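Local coordinates for protein homospermidine synthase (PDB 2PH5) that binds NAD in a Rossmann-type domain and probably makes the polyamine homospermidine as a transferase, at residues Ile241-Asp253 and Asp459-Asn472. Sequence-based numbering, arbitrary orientation.
Sequences IGWGTHEAHWPHD and DLSDPWQFFNIRVN
Phe466 plugs the short C-terminal helix 466-469 into the loop that leaves strand 238-242 of an antiparallel sheet, away from the NAD pocket. With CG anti to the backbone N (chi1 -171°), the side chain reaches across to this loop. Its CB rests against the carboxylate of Glu247, CG and CD1 meet the edge of Trp243 in an offset edge-to-face pair with planes at 80°, CD1 also touches Pro251 CG at 4.0 Å, CE1 lies between Pro251 CG and Ile241 CD1, and CZ ends on Ile241 CD1 at 3.5 Å. A flat, apolar ring suits this site, lined by an indole, a proline and a branched aliphatic chain. Glu247 also holds the first turn of the helix: the syn lone pair of OE2 takes the Phe466 N-H at 2.9 Å, while OE1 is hydrogen-bonded to Thr316 OG1 and to a water. The imidazole of His249 serves twice, offering a flat face to the offset-stacked ring of Phe467 and, in its ring plane, the NE2 N-H to Asp459 OD1 (2.7 Å), which fixes its rotation. His246 NE2 donates to the Trp464 carbonyl. Beyond the helix, the two terminal nitrogens of extended Arg470 match Asp253's two oxygens in a nearly coplanar, end-on salt bridge: NH2 to OD1 and NH1 to OD2, each 2.8 Å.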
loop_
_atom_site.group_PDB
_atom_site.type_symbol
_atom_site.label_atom_id
_atom_site.label_comp_id
_atom_site.label_asym_id
_atom_site.label_seq_id
_atom_site.Cartn_x
_atom_site.Cartn_y
_atom_site.Cartn_z
ATOM N N ILE A 241 9.208 -13.685 16.297
ATOM C CA ILE A 241 9.615 -14.824 15.481
ATOM C C ILE A 241 10.171 -16.029 16.244
ATOM O O ILE A 241 11.012 -15.879 17.129
ATOM C CB ILE A 241 10.694 -14.378 14.473
ATOM C CG1 ILE A 241 10.270 -13.080 13.785
ATOM C CG2 ILE A 241 10.934 -15.470 13.450
ATOM C CD1 ILE A 241 11.384 -12.406 13.013
ATOM N N GLY A 242 9.697 -17.221 15.889
ATOM C CA GLY A 242 10.204 -18.433 16.514
ATOM C C GLY A 242 11.532 -18.715 15.830
ATOM O O GLY A 242 11.566 -18.974 14.626
ATOM N N TRP A 243 12.632 -18.651 16.576
ATOM C CA TRP A 243 13.944 -18.870 15.975
ATOM C C TRP A 243 14.286 -20.338 15.734
ATOM O O TRP A 243 14.414 -21.113 16.677
ATOM C CB TRP A 243 15.032 -18.232 16.830
ATOM C CG TRP A 243 16.200 -17.745 16.022
ATOM C CD1 TRP A 243 17.525 -17.940 16.294
ATOM C CD2 TRP A 243 16.149 -16.942 14.836
ATOM N NE1 TRP A 243 18.302 -17.308 15.353
ATOM C CE2 TRP A 243 17.483 -16.686 14.447
ATOM C CE3 TRP A 243 15.105 -16.412 14.063
ATOM C CZ2 TRP A 243 17.803 -15.922 13.318
ATOM C CZ3 TRP A 243 15.423 -15.655 12.940
ATOM C CH2 TRP A 243 16.765 -15.417 12.579
ATOM N N GLY A 244 14.436 -20.709 14.466
ATOM C CA GLY A 244 14.764 -22.082 14.136
ATOM C C GLY A 244 16.240 -22.379 14.316
ATOM O O GLY A 244 17.078 -21.494 14.154
ATOM N N THR A 245 16.561 -23.626 14.650
ATOM C CA THR A 245 17.950 -24.032 14.850
ATOM C C THR A 245 18.803 -24.001 13.575
ATOM O O THR A 245 20.024 -24.023 13.659
ATOM C CB THR A 245 18.028 -25.438 15.475
ATOM O OG1 THR A 245 17.061 -26.295 14.859
ATOM C CG2 THR A 245 17.760 -25.371 16.971
ATOM N N HIS A 246 18.177 -23.932 12.404
ATOM C CA HIS A 246 18.948 -23.894 11.163
ATOM C C HIS A 246 19.454 -22.495 10.850
ATOM O O HIS A 246 20.456 -22.349 10.152
ATOM C CB HIS A 246 18.113 -24.371 9.972
ATOM C CG HIS A 246 17.220 -23.313 9.402
ATOM N ND1 HIS A 246 16.102 -22.847 10.062
ATOM C CD2 HIS A 246 17.315 -22.584 8.263
ATOM C CE1 HIS A 246 15.551 -21.876 9.356
ATOM N NE2 HIS A 246 16.267 -21.697 8.259
ATOM N N GLU A 247 18.753 -21.474 11.346
ATOM C CA GLU A 247 19.124 -20.078 11.102
ATOM C C GLU A 247 20.596 -19.846 11.357
ATOM O O GLU A 247 21.113 -20.143 12.437
ATOM C CB GLU A 247 18.314 -19.127 11.994
ATOM C CG GLU A 247 16.804 -19.192 11.811
ATOM C CD GLU A 247 16.333 -18.705 10.446
ATOM O OE1 GLU A 247 15.106 -18.715 10.215
ATOM O OE2 GLU A 247 17.177 -18.317 9.611
ATOM N N ALA A 248 21.267 -19.293 10.357
ATOM C CA ALA A 248 22.696 -19.028 10.447
ATOM C C ALA A 248 23.021 -17.538 10.407
ATOM O O ALA A 248 24.191 -17.156 10.377
ATOM C CB ALA A 248 23.416 -19.757 9.306
ATOM N N HIS A 249 21.989 -16.701 10.415
ATOM C CA HIS A 249 22.164 -15.243 10.366
ATOM C C HIS A 249 21.404 -14.560 11.501
ATOM O O HIS A 249 20.329 -15.004 11.887
ATOM C CB HIS A 249 21.659 -14.723 9.021
ATOM C CG HIS A 249 22.427 -15.245 7.848
ATOM N ND1 HIS A 249 23.561 -14.626 7.368
ATOM C CD2 HIS A 249 22.239 -16.340 7.072
ATOM C CE1 HIS A 249 24.036 -15.315 6.346
ATOM N NE2 HIS A 249 23.253 -16.359 6.145
ATOM N N TRP A 250 21.951 -13.481 12.043
ATOM C CA TRP A 250 21.265 -12.793 13.135
ATOM C C TRP A 250 20.845 -11.392 12.687
ATOM O O TRP A 250 21.688 -10.553 12.389
ATOM C CB TRP A 250 22.177 -12.742 14.367
ATOM C CG TRP A 250 21.559 -12.078 15.547
ATOM C CD1 TRP A 250 21.738 -10.783 15.948
ATOM C CD2 TRP A 250 20.606 -12.649 16.451
ATOM N NE1 TRP A 250 20.955 -10.512 17.044
ATOM C CE2 TRP A 250 20.249 -11.639 17.373
ATOM C CE3 TRP A 250 20.017 -13.916 16.571
ATOM C CZ2 TRP A 250 19.328 -11.854 18.404
ATOM C CZ3 TRP A 250 19.098 -14.132 17.598
ATOM C CH2 TRP A 250 18.763 -13.102 18.501
ATOM N N PRO A 251 19.527 -11.124 12.631
ATOM C CA PRO A 251 19.027 -9.812 12.205
ATOM C C PRO A 251 19.687 -8.663 12.964
ATOM O O PRO A 251 19.823 -8.719 14.181
ATOM C CB PRO A 251 17.524 -9.904 12.489
ATOM C CG PRO A 251 17.234 -11.374 12.414
ATOM C CD PRO A 251 18.423 -11.968 13.125
ATOM N N HIS A 252 20.093 -7.622 12.243
ATOM C CA HIS A 252 20.746 -6.472 12.864
ATOM C C HIS A 252 19.906 -5.828 13.962
ATOM O O HIS A 252 20.436 -5.417 14.995
ATOM C CB HIS A 252 21.079 -5.413 11.806
ATOM C CG HIS A 252 19.886 -4.930 11.040
ATOM N ND1 HIS A 252 19.215 -5.723 10.132
ATOM C CD2 HIS A 252 19.217 -3.753 11.079
ATOM C CE1 HIS A 252 18.183 -5.055 9.647
ATOM N NE2 HIS A 252 18.161 -3.858 10.205
ATOM N N ASP A 253 18.598 -5.741 13.725
ATOM C CA ASP A 253 17.668 -5.126 14.673
ATOM C C ASP A 253 16.900 -6.132 15.534
ATOM O O ASP A 253 15.775 -5.873 15.963
ATOM C CB ASP A 253 16.680 -4.224 13.919
ATOM C CG ASP A 253 16.141 -4.869 12.643
ATOM O OD1 ASP A 253 16.317 -6.093 12.468
ATOM O OD2 ASP A 253 15.530 -4.149 11.820
ATOM N N ASP A 459 21.786 -15.611 0.715
ATOM C CA ASP A 459 22.590 -16.762 1.104
ATOM C C ASP A 459 22.173 -17.936 0.205
ATOM O O ASP A 459 21.206 -18.649 0.497
ATOM C CB ASP A 459 22.330 -17.072 2.583
ATOM C CG ASP A 459 23.209 -18.182 3.122
ATOM O OD1 ASP A 459 23.164 -18.427 4.349
ATOM O OD2 ASP A 459 23.942 -18.814 2.332
ATOM N N LEU A 460 22.899 -18.106 -0.899
ATOM C CA LEU A 460 22.628 -19.165 -1.870
ATOM C C LEU A 460 22.746 -20.558 -1.266
ATOM O O LEU A 460 22.196 -21.521 -1.792
ATOM C CB LEU A 460 23.592 -19.045 -3.052
ATOM C CG LEU A 460 23.472 -17.729 -3.828
ATOM C CD1 LEU A 460 24.572 -17.633 -4.879
ATOM C CD2 LEU A 460 22.096 -17.656 -4.470
ATOM N N SER A 461 23.467 -20.646 -0.155
ATOM C CA SER A 461 23.692 -21.902 0.543
ATOM C C SER A 461 22.405 -22.553 1.039
ATOM O O SER A 461 22.216 -23.763 0.926
ATOM C CB SER A 461 24.627 -21.655 1.725
ATOM O OG SER A 461 24.413 -22.605 2.751
ATOM N N ASP A 462 21.519 -21.745 1.597
ATOM C CA ASP A 462 20.271 -22.262 2.126
ATOM C C ASP A 462 19.186 -21.214 1.947
ATOM O O ASP A 462 19.112 -20.236 2.697
ATOM C CB ASP A 462 20.446 -22.596 3.603
ATOM C CG ASP A 462 19.171 -23.074 4.236
ATOM O OD1 ASP A 462 19.140 -23.200 5.478
ATOM O OD2 ASP A 462 18.200 -23.325 3.490
ATOM N N PRO A 463 18.315 -21.421 0.952
ATOM C CA PRO A 463 17.219 -20.504 0.642
ATOM C C PRO A 463 16.254 -20.314 1.794
ATOM O O PRO A 463 15.605 -19.277 1.917
ATOM C CB PRO A 463 16.567 -21.155 -0.574
ATOM C CG PRO A 463 16.764 -22.609 -0.315
ATOM C CD PRO A 463 18.180 -22.679 0.195
ATOM N N TRP A 464 16.175 -21.309 2.661
ATOM C CA TRP A 464 15.257 -21.211 3.780
ATOM C C TRP A 464 15.784 -20.415 4.963
ATOM O O TRP A 464 15.254 -20.522 6.062
ATOM C CB TRP A 464 14.858 -22.607 4.207
ATOM C CG TRP A 464 14.337 -23.378 3.063
ATOM C CD1 TRP A 464 14.737 -24.616 2.667
ATOM C CD2 TRP A 464 13.286 -22.983 2.172
ATOM N NE1 TRP A 464 13.997 -25.028 1.585
ATOM C CE2 TRP A 464 13.098 -24.046 1.259
ATOM C CE3 TRP A 464 12.485 -21.838 2.056
ATOM C CZ2 TRP A 464 12.134 -24.002 0.239
ATOM C CZ3 TRP A 464 11.527 -21.793 1.042
ATOM C CH2 TRP A 464 11.361 -22.874 0.147
ATOM N N GLN A 465 16.820 -19.613 4.741
ATOM C CA GLN A 465 17.382 -18.788 5.809
ATOM C C GLN A 465 16.586 -17.497 5.935
ATOM O O GLN A 465 16.283 -16.852 4.929
ATOM C CB GLN A 465 18.843 -18.433 5.506
ATOM C CG GLN A 465 19.809 -19.582 5.691
ATOM C CD GLN A 465 20.140 -19.835 7.142
ATOM O OE1 GLN A 465 20.217 -20.979 7.580
ATOM N NE2 GLN A 465 20.359 -18.772 7.891
ATOM N N PHE A 466 16.268 -17.105 7.164
ATOM C CA PHE A 466 15.510 -15.877 7.381
ATOM C C PHE A 466 16.194 -14.704 6.668
ATOM O O PHE A 466 15.540 -13.762 6.213
ATOM C CB PHE A 466 15.373 -15.591 8.880
ATOM C CG PHE A 466 14.427 -14.465 9.196
ATOM C CD1 PHE A 466 14.890 -13.302 9.806
ATOM C CD2 PHE A 466 13.069 -14.558 8.865
ATOM C CE1 PHE A 466 14.023 -12.251 10.079
ATOM C CE2 PHE A 466 12.195 -13.509 9.135
ATOM C CZ PHE A 466 12.671 -12.352 9.744
ATOM N N PHE A 467 17.512 -14.786 6.552
ATOM C CA PHE A 467 18.303 -13.762 5.880
ATOM C C PHE A 467 17.782 -13.531 4.445
ATOM O O PHE A 467 17.839 -12.410 3.936
ATOM C CB PHE A 467 19.770 -14.212 5.856
ATOM C CG PHE A 467 20.740 -13.149 5.433
ATOM C CD1 PHE A 467 21.030 -12.075 6.264
ATOM C CD2 PHE A 467 21.394 -13.245 4.214
ATOM C CE1 PHE A 467 21.965 -11.113 5.886
ATOM C CE2 PHE A 467 22.330 -12.291 3.824
ATOM C CZ PHE A 467 22.618 -11.222 4.661
ATOM N N ASN A 468 17.272 -14.585 3.803
ATOM C CA ASN A 468 16.746 -14.474 2.434
ATOM C C ASN A 468 15.259 -14.128 2.385
ATOM O O ASN A 468 14.788 -13.499 1.436
ATOM C CB ASN A 468 16.935 -15.781 1.649
ATOM C CG ASN A 468 18.385 -16.187 1.511
ATOM O OD1 ASN A 468 19.233 -15.397 1.080
ATOM N ND2 ASN A 468 18.679 -17.435 1.861
ATOM N N ILE A 469 14.518 -14.550 3.403
ATOM C CA ILE A 469 13.083 -14.308 3.444
ATOM C C ILE A 469 12.714 -12.869 3.806
ATOM O O ILE A 469 11.856 -12.265 3.161
ATOM C CB ILE A 469 12.407 -15.317 4.398
ATOM C CG1 ILE A 469 12.571 -16.727 3.808
ATOM C CG2 ILE A 469 10.924 -14.974 4.579
ATOM C CD1 ILE A 469 12.358 -17.862 4.787
ATOM N N ARG A 470 13.369 -12.308 4.815
ATOM C CA ARG A 470 13.068 -10.938 5.185
ATOM C C ARG A 470 13.488 -9.962 4.092
ATOM O O ARG A 470 14.643 -9.943 3.672
ATOM C CB ARG A 470 13.767 -10.538 6.474
ATOM C CG ARG A 470 13.363 -9.147 6.904
ATOM C CD ARG A 470 14.310 -8.603 7.898
ATOM N NE ARG A 470 13.942 -7.265 8.330
ATOM C CZ ARG A 470 14.473 -6.681 9.395
ATOM N NH1 ARG A 470 14.104 -5.455 9.748
ATOM N NH2 ARG A 470 15.373 -7.337 10.115
ATOM N N VAL A 471 12.540 -9.147 3.652
ATOM C CA VAL A 471 12.785 -8.161 2.615
ATOM C C VAL A 471 13.567 -6.993 3.199
ATOM O O VAL A 471 12.988 -6.062 3.749
ATOM C CB VAL A 471 11.452 -7.660 2.029
ATOM C CG1 VAL A 471 11.698 -6.596 0.968
ATOM C CG2 VAL A 471 10.691 -8.835 1.441
ATOM N N ASN A 472 14.890 -7.055 3.091
ATOM C CA ASN A 472 15.743 -5.998 3.613
ATOM C C ASN A 472 15.874 -4.851 2.625
ATOM O O ASN A 472 16.309 -5.031 1.486
ATOM C CB ASN A 472 17.139 -6.537 3.954
ATOM C CG ASN A 472 17.202 -7.199 5.330
ATOM O OD1 ASN A 472 16.574 -8.235 5.569
ATOM N ND2 ASN A 472 17.968 -6.601 6.241
HETATM O O HOH W 1 13.570 -18.571 7.856
#